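Local coordinates for uncharacterized protein (Pyrococcus abyssi, PDB 5IFF) that probably acts as a restriction DNA glycosylase that removes adenine from its target DNA, and is captured here as a tetramer bound to nonspecific double-stranded DNA, at residues A3-E8 against I12-P17; I60-D65 against K206-K211; Y70-M75 against E193-F198; A172-V175 against N179-V182. The protein carries 2 engineered substitutions. All blocks are in the same frame, centred on the assembly; numbering follows the deposited sequence.

Contact 1 of 4, residues A3-E8 against I12-P17; sequences ASVSFE and IVVRLP
Val5 packs against Val14 and Ile12 on the tight face of this strand pair. Its CG2 lies 3.8 Å from Val14 CG2, while its CG1 turns to Ile12 CG2. The CB of Ala3 touches two methyls, Val14 CG1 and Leu16 CD2, the latter at 3.5 Å. At the far end Ile12 CD1 meets the edge of the Phe7 ring. Helix 72-81 and Trp58 of strand 54-59 cover parts of this face.

The other face is mostly polar, with Ser4, Ser6 and Arg15 partly exposed beside the buried Val13. Here Glu8 and Arg15 form a salt bridge, with Glu8 OE2 2.7 Å from Arg15 NH1. OE2 accepts from NH1 with its syn lone pair. The second pairing, Arg15 NH2 to Glu8 OE1, is weak at 3.4 Å. Ser6 OG donates to OE2 from above the carboxylate plane, at 2.6 Å. Water 1 links Ser4 O, Ser6 OG and Arg15 NH1. With an alanine here in place of Glu8, the Arg15 guanidinium would probably lose its mate and be freer to turn, and Ser6 OG would lose its acceptor.

Between the faces run four backbone bonds. Ser4 pairs with Arg15 and Ser6 with Val13, the straightest being Val13 N to Ser6 O (2.8 Å, 177°). This is an antiparallel beta hairpin, whose second strand goes on to pair with strand 181-186.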
loop_
_atom_site.group_PDB
_atom_site.type_symbol
_atom_site.label_atom_id
_atom_site.label_comp_id
_atom_site.label_asym_id
_atom_site.label_seq_id
_atom_site.Cartn_x
_atom_site.Cartn_y
_atom_site.Cartn_z
ATOM N N ALA A 3 14.449 7.890 -12.558
ATOM C CA ALA A 3 15.572 8.556 -13.246
ATOM C C ALA A 3 15.310 8.565 -14.759
ATOM O O ALA A 3 14.498 7.775 -15.273
ATOM C CB ALA A 3 16.856 7.832 -12.963
ATOM N N SER A 4 15.986 9.448 -15.478
ATOM C CA SER A 4 15.817 9.500 -16.931
ATOM C C SER A 4 17.223 9.560 -17.552
ATOM O O SER A 4 17.996 10.487 -17.258
ATOM C CB SER A 4 14.952 10.698 -17.276
ATOM O OG SER A 4 14.786 10.856 -18.640
ATOM N N VAL A 5 17.564 8.551 -18.355
ATOM C CA VAL A 5 18.927 8.332 -18.825
ATOM C C VAL A 5 18.990 8.655 -20.287
ATOM O O VAL A 5 18.162 8.179 -21.043
ATOM C CB VAL A 5 19.406 6.862 -18.630
ATOM C CG1 VAL A 5 20.813 6.709 -19.185
ATOM C CG2 VAL A 5 19.344 6.443 -17.144
ATOM N N SER A 6 19.976 9.433 -20.722
ATOM C CA SER A 6 20.035 9.756 -22.148
ATOM C C SER A 6 21.484 9.868 -22.611
ATOM O O SER A 6 22.392 9.909 -21.785
ATOM C CB SER A 6 19.274 11.053 -22.425
ATOM O OG SER A 6 19.902 12.118 -21.718
ATOM N N PHE A 7 21.685 9.860 -23.932
ATOM C CA PHE A 7 22.965 10.226 -24.513
ATOM C C PHE A 7 22.890 11.670 -25.001
ATOM O O PHE A 7 22.027 11.992 -25.812
ATOM C CB PHE A 7 23.356 9.277 -25.667
ATOM C CG PHE A 7 24.616 9.704 -26.393
ATOM C CD1 PHE A 7 25.871 9.415 -25.859
ATOM C CD2 PHE A 7 24.539 10.431 -27.578
ATOM C CE1 PHE A 7 27.023 9.823 -26.497
ATOM C CE2 PHE A 7 25.693 10.851 -28.236
ATOM C CZ PHE A 7 26.939 10.556 -27.692
ATOM N N GLU A 8 23.788 12.528 -24.496
ATOM C CA GLU A 8 23.883 13.938 -24.905
ATOM C C GLU A 8 25.323 14.434 -24.986
ATOM O O GLU A 8 26.098 14.252 -24.034
ATOM C CB GLU A 8 23.147 14.854 -23.915
ATOM C CG GLU A 8 21.690 14.638 -23.851
ATOM C CD GLU A 8 21.072 15.257 -22.622
ATOM O OE1 GLU A 8 21.589 16.274 -22.091
ATOM O OE2 GLU A 8 20.041 14.718 -22.197
ATOM N N ILE A 12 26.966 10.034 -21.288
ATOM C CA ILE A 12 25.723 9.462 -20.764
ATOM C C ILE A 12 25.267 10.414 -19.646
ATOM O O ILE A 12 26.060 10.759 -18.775
ATOM C CB ILE A 12 25.918 8.046 -20.221
ATOM C CG1 ILE A 12 26.391 7.098 -21.343
ATOM C CG2 ILE A 12 24.636 7.532 -19.510
ATOM C CD1 ILE A 12 25.618 7.268 -22.642
ATOM N N VAL A 13 24.012 10.852 -19.698
ATOM C CA VAL A 13 23.505 11.805 -18.704
ATOM C C VAL A 13 22.290 11.198 -17.990
ATOM O O VAL A 13 21.505 10.445 -18.616
ATOM C CB VAL A 13 23.137 13.127 -19.391
ATOM C CG1 VAL A 13 22.454 14.066 -18.391
ATOM C CG2 VAL A 13 24.392 13.799 -20.002
ATOM N N VAL A 14 22.177 11.409 -16.683
ATOM C CA VAL A 14 20.981 10.946 -15.958
ATOM C C VAL A 14 20.312 12.113 -15.278
ATOM O O VAL A 14 20.990 12.949 -14.634
ATOM C CB VAL A 14 21.319 9.877 -14.933
ATOM C CG1 VAL A 14 20.024 9.325 -14.281
ATOM C CG2 VAL A 14 21.999 8.720 -15.634
ATOM N N ARG A 15 18.999 12.215 -15.434
ATOM C CA ARG A 15 18.295 13.274 -14.703
ATOM C C ARG A 15 17.567 12.637 -13.502
ATOM O O ARG A 15 16.881 11.596 -13.639
ATOM C CB ARG A 15 17.354 14.026 -15.631
ATOM C CG ARG A 15 18.109 14.844 -16.668
ATOM C CD ARG A 15 17.208 15.647 -17.561
ATOM N NE ARG A 15 17.918 16.712 -18.294
ATOM C CZ ARG A 15 18.729 16.510 -19.323
ATOM N NH1 ARG A 15 18.950 15.279 -19.770
ATOM N NH2 ARG A 15 19.314 17.541 -19.917
ATOM N N LEU A 16 17.788 13.242 -12.332
ATOM C CA LEU A 16 17.398 12.692 -11.045
ATOM C C LEU A 16 16.580 13.676 -10.249
ATOM O O LEU A 16 16.938 14.867 -10.155
ATOM C CB LEU A 16 18.644 12.300 -10.240
ATOM C CG LEU A 16 19.521 11.207 -10.871
ATOM C CD1 LEU A 16 20.775 11.111 -10.089
ATOM C CD2 LEU A 16 18.805 9.870 -10.809
ATOM N N PRO A 17 15.477 13.192 -9.667
ATOM C CA PRO A 17 14.661 13.996 -8.758
ATOM C C PRO A 17 15.406 14.245 -7.469
ATOM O O PRO A 17 16.113 13.375 -6.928
ATOM C CB PRO A 17 13.440 13.120 -8.500
ATOM C CG PRO A 17 13.983 11.720 -8.620
ATOM C CD PRO A 17 15.032 11.784 -9.711
HETATM O O HOH W 1 18.538 12.419 -19.144
#

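Contact 2 of 4, residues I60-D65 against K206-K211; sequences ISYARD and KNDIVK
Tyr62 reaches Asp208 and Ile209 from the loop that follows strand 54-59, and so ties the adenine-binding region of Gln59 and Ile60 to helix 203-216. The two helix residues meet the tyrosine in different ways. Asp208 OD2 lies at the ring edge, in plane, and takes a very short hydrogen bond of 2.5 Å from Tyr62 OH. The carboxylate is turned steeply against the ring, with 71° between the planes. Asp208 CB also lies close, 3.6 Å from Tyr62 CE1. Ile209 comes over a face instead. Its CD1 is 4.0 Å from the centroid of the Tyr62 ring, a CH-pi contact shifted toward CD2, which it meets at 3.7 Å.

The ring gets there through a tight first torsion: CG of Tyr62 stands between the backbone N and the carbonyl carbon (chi1 51°). The loop is held behind it, with Tyr62 O bonded to Ser73 OG and Ser61 N to Glu71 OE1. Phe198 adds an edge-to-face contact with the same ring. The hydroxyl has a second partner, His205 ND1, one turn before Ile209 on the helix.

A phenylalanine in place of Tyr62 would probably leave Asp208 OD2 and His205 ND1 without the hydroxyl they share. Two polar partners and the packed ring together fix where this hydroxyl sits. The hydroxyl of this buried ring is thus satisfied by Asp208 and His205 on helix 203-216, on the side turned from Ile60.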
loop_
_atom_site.group_PDB
_atom_site.type_symbol
_atom_site.label_atom_id
_atom_site.label_comp_id
_atom_site.label_asym_id
_atom_site.label_seq_id
_atom_site.Cartn_x
_atom_site.Cartn_y
_atom_site.Cartn_z
ATOM N N ILE A 60 20.095 1.480 -7.318
ATOM C CA ILE A 60 20.059 1.391 -8.760
ATOM C C ILE A 60 19.853 -0.073 -9.221
ATOM O O ILE A 60 20.234 -1.026 -8.522
ATOM C CB ILE A 60 21.335 1.979 -9.366
ATOM C CG1 ILE A 60 21.195 2.165 -10.878
ATOM C CG2 ILE A 60 22.573 1.107 -9.010
ATOM C CD1 ILE A 60 22.393 2.969 -11.487
ATOM N N SER A 61 19.210 -0.236 -10.377
ATOM C CA SER A 61 18.849 -1.578 -10.888
ATOM C C SER A 61 19.431 -1.749 -12.295
ATOM O O SER A 61 19.926 -0.779 -12.871
ATOM C CB SER A 61 17.319 -1.766 -10.938
ATOM O OG SER A 61 16.750 -1.682 -9.656
ATOM N N TYR A 62 19.348 -2.962 -12.866
ATOM C CA TYR A 62 19.807 -3.131 -14.268
ATOM C C TYR A 62 18.677 -3.744 -15.141
ATOM O O TYR A 62 18.822 -3.892 -16.346
ATOM C CB TYR A 62 21.089 -3.988 -14.318
ATOM C CG TYR A 62 21.013 -5.316 -13.569
ATOM C CD1 TYR A 62 20.293 -6.383 -14.088
ATOM C CD2 TYR A 62 21.663 -5.491 -12.336
ATOM C CE1 TYR A 62 20.190 -7.625 -13.406
ATOM C CE2 TYR A 62 21.580 -6.717 -11.632
ATOM C CZ TYR A 62 20.852 -7.784 -12.187
ATOM O OH TYR A 62 20.730 -8.985 -11.541
ATOM N N ALA A 63 17.538 -4.082 -14.532
ATOM C CA ALA A 63 16.426 -4.649 -15.285
ATOM C C ALA A 63 15.116 -4.203 -14.666
ATOM O O ALA A 63 15.073 -3.818 -13.479
ATOM C CB ALA A 63 16.524 -6.178 -15.334
ATOM N N ARG A 64 14.079 -4.152 -15.490
ATOM C CA ARG A 64 12.717 -3.855 -15.036
ATOM C C ARG A 64 11.736 -4.636 -15.914
ATOM O O ARG A 64 11.840 -4.603 -17.141
ATOM C CB ARG A 64 12.407 -2.348 -15.089
ATOM C CG ARG A 64 10.961 -2.059 -14.684
ATOM C CD ARG A 64 10.661 -0.614 -14.370
ATOM N NE ARG A 64 10.620 0.213 -15.563
ATOM C CZ ARG A 64 10.117 1.437 -15.598
ATOM N NH1 ARG A 64 9.608 1.989 -14.503
ATOM N NH2 ARG A 64 10.134 2.113 -16.738
ATOM N N ASP A 65 10.812 -5.351 -15.275
ATOM C CA ASP A 65 9.808 -6.165 -15.973
ATOM C C ASP A 65 10.506 -7.218 -16.810
ATOM O O ASP A 65 10.065 -7.515 -17.900
ATOM C CB ASP A 65 8.894 -5.296 -16.865
ATOM C CG ASP A 65 8.259 -4.111 -16.109
ATOM O OD1 ASP A 65 7.890 -4.290 -14.934
ATOM O OD2 ASP A 65 8.126 -3.001 -16.687
ATOM N N LYS A 206 25.721 -11.694 -10.689
ATOM C CA LYS A 206 26.857 -11.838 -11.635
ATOM C C LYS A 206 26.396 -12.494 -12.953
ATOM O O LYS A 206 26.748 -12.043 -14.071
ATOM C CB LYS A 206 27.984 -12.684 -10.997
ATOM C CG LYS A 206 29.161 -12.911 -11.984
ATOM C CD LYS A 206 30.343 -13.698 -11.376
ATOM C CE LYS A 206 30.310 -15.128 -11.771
ATOM N NZ LYS A 206 31.536 -15.928 -11.290
ATOM N N ASN A 207 25.633 -13.580 -12.820
ATOM C CA ASN A 207 25.144 -14.285 -13.990
ATOM C C ASN A 207 24.323 -13.354 -14.842
ATOM O O ASN A 207 24.452 -13.370 -16.073
ATOM C CB ASN A 207 24.304 -15.515 -13.582
ATOM C CG ASN A 207 25.162 -16.614 -12.969
ATOM O OD1 ASN A 207 26.389 -16.658 -13.157
ATOM N ND2 ASN A 207 24.527 -17.519 -12.262
ATOM N N ASP A 208 23.502 -12.526 -14.184
ATOM C CA ASP A 208 22.681 -11.571 -14.924
ATOM C C ASP A 208 23.549 -10.587 -15.680
ATOM O O ASP A 208 23.272 -10.297 -16.844
ATOM C CB ASP A 208 21.739 -10.772 -14.031
ATOM C CG ASP A 208 20.569 -11.581 -13.513
ATOM O OD1 ASP A 208 20.280 -12.675 -14.072
ATOM O OD2 ASP A 208 19.913 -11.065 -12.574
ATOM N N ILE A 209 24.549 -10.029 -14.986
ATOM C CA ILE A 209 25.427 -9.039 -15.604
ATOM C C ILE A 209 26.220 -9.662 -16.765
ATOM O O ILE A 209 26.357 -9.037 -17.808
ATOM C CB ILE A 209 26.441 -8.435 -14.598
ATOM C CG1 ILE A 209 25.698 -7.670 -13.488
ATOM C CG2 ILE A 209 27.462 -7.482 -15.330
ATOM C CD1 ILE A 209 24.770 -6.522 -14.061
ATOM N N VAL A 210 26.760 -10.869 -16.572
ATOM C CA VAL A 210 27.562 -11.487 -17.658
ATOM C C VAL A 210 26.754 -11.742 -18.944
ATOM O O VAL A 210 27.211 -11.437 -20.044
ATOM C CB VAL A 210 28.213 -12.779 -17.129
ATOM C CG1 VAL A 210 28.805 -13.616 -18.247
ATOM C CG2 VAL A 210 29.251 -12.427 -16.111
ATOM N N LYS A 211 25.545 -12.293 -18.799
ATOM C CA LYS A 211 24.633 -12.502 -19.903
ATOM C C LYS A 211 24.269 -11.176 -20.621
ATOM O O LYS A 211 24.209 -11.113 -21.869
ATOM C CB LYS A 211 23.382 -13.218 -19.379
ATOM C CG LYS A 211 22.333 -13.497 -20.412
ATOM C CD LYS A 211 21.296 -14.505 -19.930
ATOM C CE LYS A 211 20.290 -14.841 -21.039
ATOM N NZ LYS A 211 20.956 -15.088 -22.353
#

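Contact 3 of 4, residues Y70-M75 against E193-F198; sequences YELSRM and ELLKAF
Leu72 meets Leu194, Leu195 and Phe198 across the contact. Along the chain Tyr70 comes first. Its backbone N gives a fairly straight bond to Ser73 OG (2.9 Å, 164°). Its ring is covered on one face by Glu71 CG, 3.6 Å above the plane and over the centre. Glu71 follows at the N-cap position of helix 72-81. Its carboxylate OE2 is hydrogen-bonded to Trp58 NE1.

Leu72 then carries the whole apolar contact. Its CG lies anti to the backbone N (chi1 -177°), which carries CG and its two methyls toward helix 188-201. CD2 is 3.8 Å from Leu195 CD2 and equally near Phe198 CD2, an oblique approach to that ring. CD1 is 4.0 Å from Leu194 CB. This is helix-to-helix packing, in which the first turn of one helix rests on Leu194, Leu195 and Phe198 of the other. It lies beside the adenine site: the Leu194 side chain is about 4 Å from that of Ile60, and that of Phe198 about 4 Å from that of Val158.

Ser73 comes next, its side chain packed on Phe212 of helix 203-216. Met75 closes the segment, its CB directed at helix 188-201. Met75 CE is 4.5 Å from Leu194 CD1, a loose approach.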
loop_
_atom_site.group_PDB
_atom_site.type_symbol
_atom_site.label_atom_id
_atom_site.label_comp_id
_atom_site.label_asym_id
_atom_site.label_seq_id
_atom_site.Cartn_x
_atom_site.Cartn_y
_atom_site.Cartn_z
ATOM N N TYR A 70 17.024 -0.444 -18.571
ATOM C CA TYR A 70 16.544 0.295 -17.391
ATOM C C TYR A 70 17.693 0.671 -16.519
ATOM O O TYR A 70 18.501 -0.196 -16.174
ATOM C CB TYR A 70 15.568 -0.574 -16.593
ATOM C CG TYR A 70 14.978 0.093 -15.331
ATOM C CD1 TYR A 70 14.090 1.176 -15.439
ATOM C CD2 TYR A 70 15.273 -0.403 -14.048
ATOM C CE1 TYR A 70 13.522 1.766 -14.295
ATOM C CE2 TYR A 70 14.692 0.160 -12.898
ATOM C CZ TYR A 70 13.851 1.263 -13.023
ATOM O OH TYR A 70 13.290 1.824 -11.884
ATOM N N GLU A 71 17.794 1.956 -16.181
ATOM C CA GLU A 71 18.871 2.494 -15.343
ATOM C C GLU A 71 20.267 2.019 -15.786
ATOM O O GLU A 71 20.728 2.411 -16.845
ATOM C CB GLU A 71 18.602 2.152 -13.886
ATOM C CG GLU A 71 17.295 2.801 -13.410
ATOM C CD GLU A 71 17.074 2.714 -11.904
ATOM O OE1 GLU A 71 17.553 1.774 -11.228
ATOM O OE2 GLU A 71 16.360 3.592 -11.413
ATOM N N LEU A 72 20.944 1.205 -14.979
ATOM C CA LEU A 72 22.301 0.849 -15.330
ATOM C C LEU A 72 22.358 0.133 -16.713
ATOM O O LEU A 72 23.295 0.358 -17.444
ATOM C CB LEU A 72 22.937 -0.061 -14.249
ATOM C CG LEU A 72 24.414 -0.433 -14.528
ATOM C CD1 LEU A 72 25.412 0.779 -14.575
ATOM C CD2 LEU A 72 24.911 -1.445 -13.481
ATOM N N SER A 73 21.389 -0.730 -17.058
ATOM C CA SER A 73 21.545 -1.396 -18.365
ATOM C C SER A 73 21.342 -0.398 -19.512
ATOM O O SER A 73 21.935 -0.546 -20.594
ATOM C CB SER A 73 20.587 -2.601 -18.562
ATOM O OG SER A 73 19.224 -2.320 -18.271
ATOM N N ARG A 74 20.491 0.603 -19.303
ATOM C CA ARG A 74 20.309 1.590 -20.360
ATOM C C ARG A 74 21.566 2.485 -20.463
ATOM O O ARG A 74 21.989 2.833 -21.586
ATOM C CB ARG A 74 19.018 2.422 -20.147
ATOM C CG ARG A 74 18.882 3.600 -21.162
ATOM C CD ARG A 74 17.526 4.313 -21.070
ATOM N NE ARG A 74 16.448 3.523 -21.670
ATOM C CZ ARG A 74 15.212 3.971 -21.902
ATOM N NH1 ARG A 74 14.872 5.213 -21.570
ATOM N NH2 ARG A 74 14.307 3.169 -22.459
ATOM N N MET A 75 22.181 2.822 -19.317
ATOM C CA MET A 75 23.428 3.564 -19.324
ATOM C C MET A 75 24.486 2.823 -20.152
ATOM O O MET A 75 25.163 3.390 -21.022
ATOM C CB MET A 75 23.957 3.737 -17.912
ATOM C CG MET A 75 23.099 4.709 -17.109
ATOM S SD MET A 75 23.376 4.589 -15.334
ATOM C CE MET A 75 25.049 4.526 -15.091
ATOM N N GLU A 193 32.343 0.346 -12.235
ATOM C CA GLU A 193 32.289 -0.104 -10.841
ATOM C C GLU A 193 30.928 -0.549 -10.393
ATOM O O GLU A 193 30.862 -1.374 -9.482
ATOM C CB GLU A 193 32.822 0.999 -9.898
ATOM C CG GLU A 193 34.329 1.326 -10.102
ATOM C CD GLU A 193 35.251 0.129 -9.850
ATOM O OE1 GLU A 193 34.874 -0.801 -9.106
ATOM O OE2 GLU A 193 36.374 0.106 -10.377
ATOM N N LEU A 194 29.846 0.005 -10.965
ATOM C CA LEU A 194 28.518 -0.436 -10.638
ATOM C C LEU A 194 28.295 -1.876 -11.199
ATOM O O LEU A 194 27.673 -2.717 -10.534
ATOM C CB LEU A 194 27.441 0.524 -11.188
ATOM C CG LEU A 194 27.258 1.805 -10.321
ATOM C CD1 LEU A 194 26.369 2.814 -11.118
ATOM C CD2 LEU A 194 26.614 1.376 -8.957
ATOM N N LEU A 195 28.885 -2.167 -12.380
ATOM C CA LEU A 195 28.803 -3.524 -12.953
ATOM C C LEU A 195 29.585 -4.448 -12.072
ATOM O O LEU A 195 29.100 -5.508 -11.739
ATOM C CB LEU A 195 29.363 -3.560 -14.399
ATOM C CG LEU A 195 28.421 -2.835 -15.378
ATOM C CD1 LEU A 195 29.236 -2.540 -16.692
ATOM C CD2 LEU A 195 27.120 -3.634 -15.711
ATOM N N LYS A 196 30.766 -4.013 -11.638
ATOM C CA LYS A 196 31.570 -4.847 -10.733
ATOM C C LYS A 196 30.877 -5.069 -9.402
ATOM O O LYS A 196 30.981 -6.174 -8.820
ATOM C CB LYS A 196 32.921 -4.236 -10.496
ATOM C CG LYS A 196 33.818 -4.335 -11.772
ATOM C CD LYS A 196 35.100 -3.500 -11.623
ATOM C CE LYS A 196 36.019 -4.131 -10.629
ATOM N NZ LYS A 196 37.419 -3.665 -10.873
ATOM N N ALA A 197 30.183 -4.038 -8.915
ATOM C CA ALA A 197 29.390 -4.191 -7.679
ATOM C C ALA A 197 28.345 -5.322 -7.816
ATOM O O ALA A 197 28.218 -6.187 -6.936
ATOM C CB ALA A 197 28.709 -2.849 -7.301
ATOM N N PHE A 198 27.586 -5.332 -8.905
ATOM C CA PHE A 198 26.594 -6.349 -9.064
ATOM C C PHE A 198 27.239 -7.741 -9.205
ATOM O O PHE A 198 26.694 -8.752 -8.715
ATOM C CB PHE A 198 25.699 -6.022 -10.285
ATOM C CG PHE A 198 24.587 -5.067 -9.966
ATOM C CD1 PHE A 198 23.549 -5.469 -9.109
ATOM C CD2 PHE A 198 24.569 -3.766 -10.484
ATOM C CE1 PHE A 198 22.470 -4.594 -8.799
ATOM C CE2 PHE A 198 23.515 -2.874 -10.167
ATOM C CZ PHE A 198 22.470 -3.286 -9.331
#

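Contact 4 of 4, residues A172-V175 against N179-V182; sequences AGRV and NEVV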
loop_
_atom_site.group_PDB
_atom_site.type_symbol
_atom_site.label_atom_id
_atom_site.label_comp_id
_atom_site.label_asym_id
_atom_site.label_seq_id
_atom_site.Cartn_x
_atom_site.Cartn_y
_atom_site.Cartn_z
ATOM N N ALA A 172 24.836 24.611 -4.684
ATOM C CA ALA A 172 25.454 25.504 -3.668
ATOM C C ALA A 172 24.657 26.767 -3.371
ATOM O O ALA A 172 24.515 27.622 -4.234
ATOM C CB ALA A 172 26.890 25.919 -4.102
ATOM N N GLY A 173 24.152 26.901 -2.141
ATOM C CA GLY A 173 23.431 28.085 -1.741
ATOM C C GLY A 173 22.110 28.333 -2.428
ATOM O O GLY A 173 21.671 29.467 -2.531
ATOM N N ARG A 174 21.452 27.257 -2.829
ATOM C CA ARG A 174 20.268 27.319 -3.676
ATOM C C ARG A 174 19.119 26.559 -2.989
ATOM O O ARG A 174 19.376 25.542 -2.321
ATOM C CB ARG A 174 20.609 26.687 -5.046
ATOM C CG ARG A 174 19.497 26.712 -6.039
ATOM C CD ARG A 174 19.981 26.720 -7.457
ATOM N NE ARG A 174 20.238 25.385 -7.997
ATOM C CZ ARG A 174 19.288 24.511 -8.304
ATOM N NH1 ARG A 174 18.006 24.820 -8.083
ATOM N NH2 ARG A 174 19.620 23.327 -8.820
ATOM N N VAL A 175 17.877 27.001 -3.164
ATOM C CA VAL A 175 16.750 26.146 -2.750
ATOM C C VAL A 175 16.089 25.363 -3.920
ATOM O O VAL A 175 15.607 25.935 -4.892
ATOM C CB VAL A 175 15.656 26.945 -1.995
ATOM C CG1 VAL A 175 14.963 27.952 -2.899
ATOM C CG2 VAL A 175 14.641 25.995 -1.395
ATOM N N ASN A 179 9.461 19.737 -7.388
ATOM C CA ASN A 179 9.741 18.652 -8.343
ATOM C C ASN A 179 11.042 18.871 -9.139
ATOM O O ASN A 179 11.160 18.471 -10.299
ATOM C CB ASN A 179 8.566 18.478 -9.306
ATOM C CG ASN A 179 7.253 18.227 -8.582
ATOM O OD1 ASN A 179 7.206 17.476 -7.607
ATOM N ND2 ASN A 179 6.182 18.866 -9.049
ATOM N N GLU A 180 12.013 19.507 -8.504
ATOM C CA GLU A 180 13.285 19.769 -9.173
ATOM C C GLU A 180 13.942 18.483 -9.649
ATOM O O GLU A 180 14.023 17.500 -8.915
ATOM C CB GLU A 180 14.233 20.526 -8.245
ATOM C CG GLU A 180 15.654 20.653 -8.813
ATOM C CD GLU A 180 16.117 22.093 -8.923
ATOM O OE1 GLU A 180 15.470 22.948 -8.299
ATOM O OE2 GLU A 180 17.118 22.341 -9.649
ATOM N N VAL A 181 14.451 18.521 -10.879
ATOM C CA VAL A 181 15.247 17.463 -11.435
ATOM C C VAL A 181 16.667 17.989 -11.797
ATOM O O VAL A 181 16.781 19.047 -12.406
ATOM C CB VAL A 181 14.534 16.911 -12.662
ATOM C CG1 VAL A 181 15.461 16.095 -13.469
ATOM C CG2 VAL A 181 13.256 16.108 -12.218
ATOM N N VAL A 182 17.731 17.292 -11.378
ATOM C CA VAL A 182 19.084 17.757 -11.662
ATOM C C VAL A 182 19.736 16.828 -12.658
ATOM O O VAL A 182 19.227 15.729 -12.921
ATOM C CB VAL A 182 19.969 17.845 -10.407
ATOM C CG1 VAL A 182 19.371 18.897 -9.428
ATOM C CG2 VAL A 182 20.117 16.450 -9.777
#
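Glu180 OE2 is gripped by both end nitrogens of Arg174. NH2 is the nearer, 2.8 Å from OE2, and NH1 lies 3.1 Å from the same oxygen. Both come from one face of the carboxylate plane, and NH2 stands well above it. NH1 reaches the second oxygen as well, with Glu180 OE1 at 3.2 Å and a straighter bond of 164°. The arginine thus meets the carboxylate end-on, with the oxygens near the plane of the guanidinium and the two planes 36° apart.

The two side chains come from opposite directions. Arg174 starts out extended, CG anti to the backbone N (chi1 -178°), and bends further along at chi3, which turns the guanidinium onto the acid. The salt bridge closes the loop that leads from strand 154-163 into strand 181-186. That strand is an outer member of the three-stranded antiparallel sheet, where Val182 pairs with Leu16. Glu180 also bonds through its backbone to Ile18.

Neither charged group relies on the other alone. Glu180 OE1 has its strongest partner in the backbone N of Arg177, within that loop. Arg174 NE is bonded to Ser170 O, and NH2 also to Pro169 O. Val182 CG1 lies at the guanidinium edge, 4.5 Å from Arg174 NH2. The bound DNA comes within about 5 Å of the nearest atom of these segments.

Overall arrangement
Contact 1 comes first along the chain. Contact 2 then opens, and contacts 3 and 4 are nested inside the loop it closes. Contacts 2 and 3 have centres about 8 Å apart and touch, joining the loop after strand 54-59 to helices 72-81, 188-201 and 203-216 around the adenine-binding residues. Contact 1 rests on contact 3 through Val5 and Met75. Strand 11-17 pairs with strand 181-186, which links contact 1 to contact 4; the centres of the two contacts are about 16 Å apart. Contacts 2 and 4 lie about 31 Å apart, on opposite sides of the chain's centre. The hairpin sheet therefore bridges the helical part next to the adenine site and the loop near the DNA.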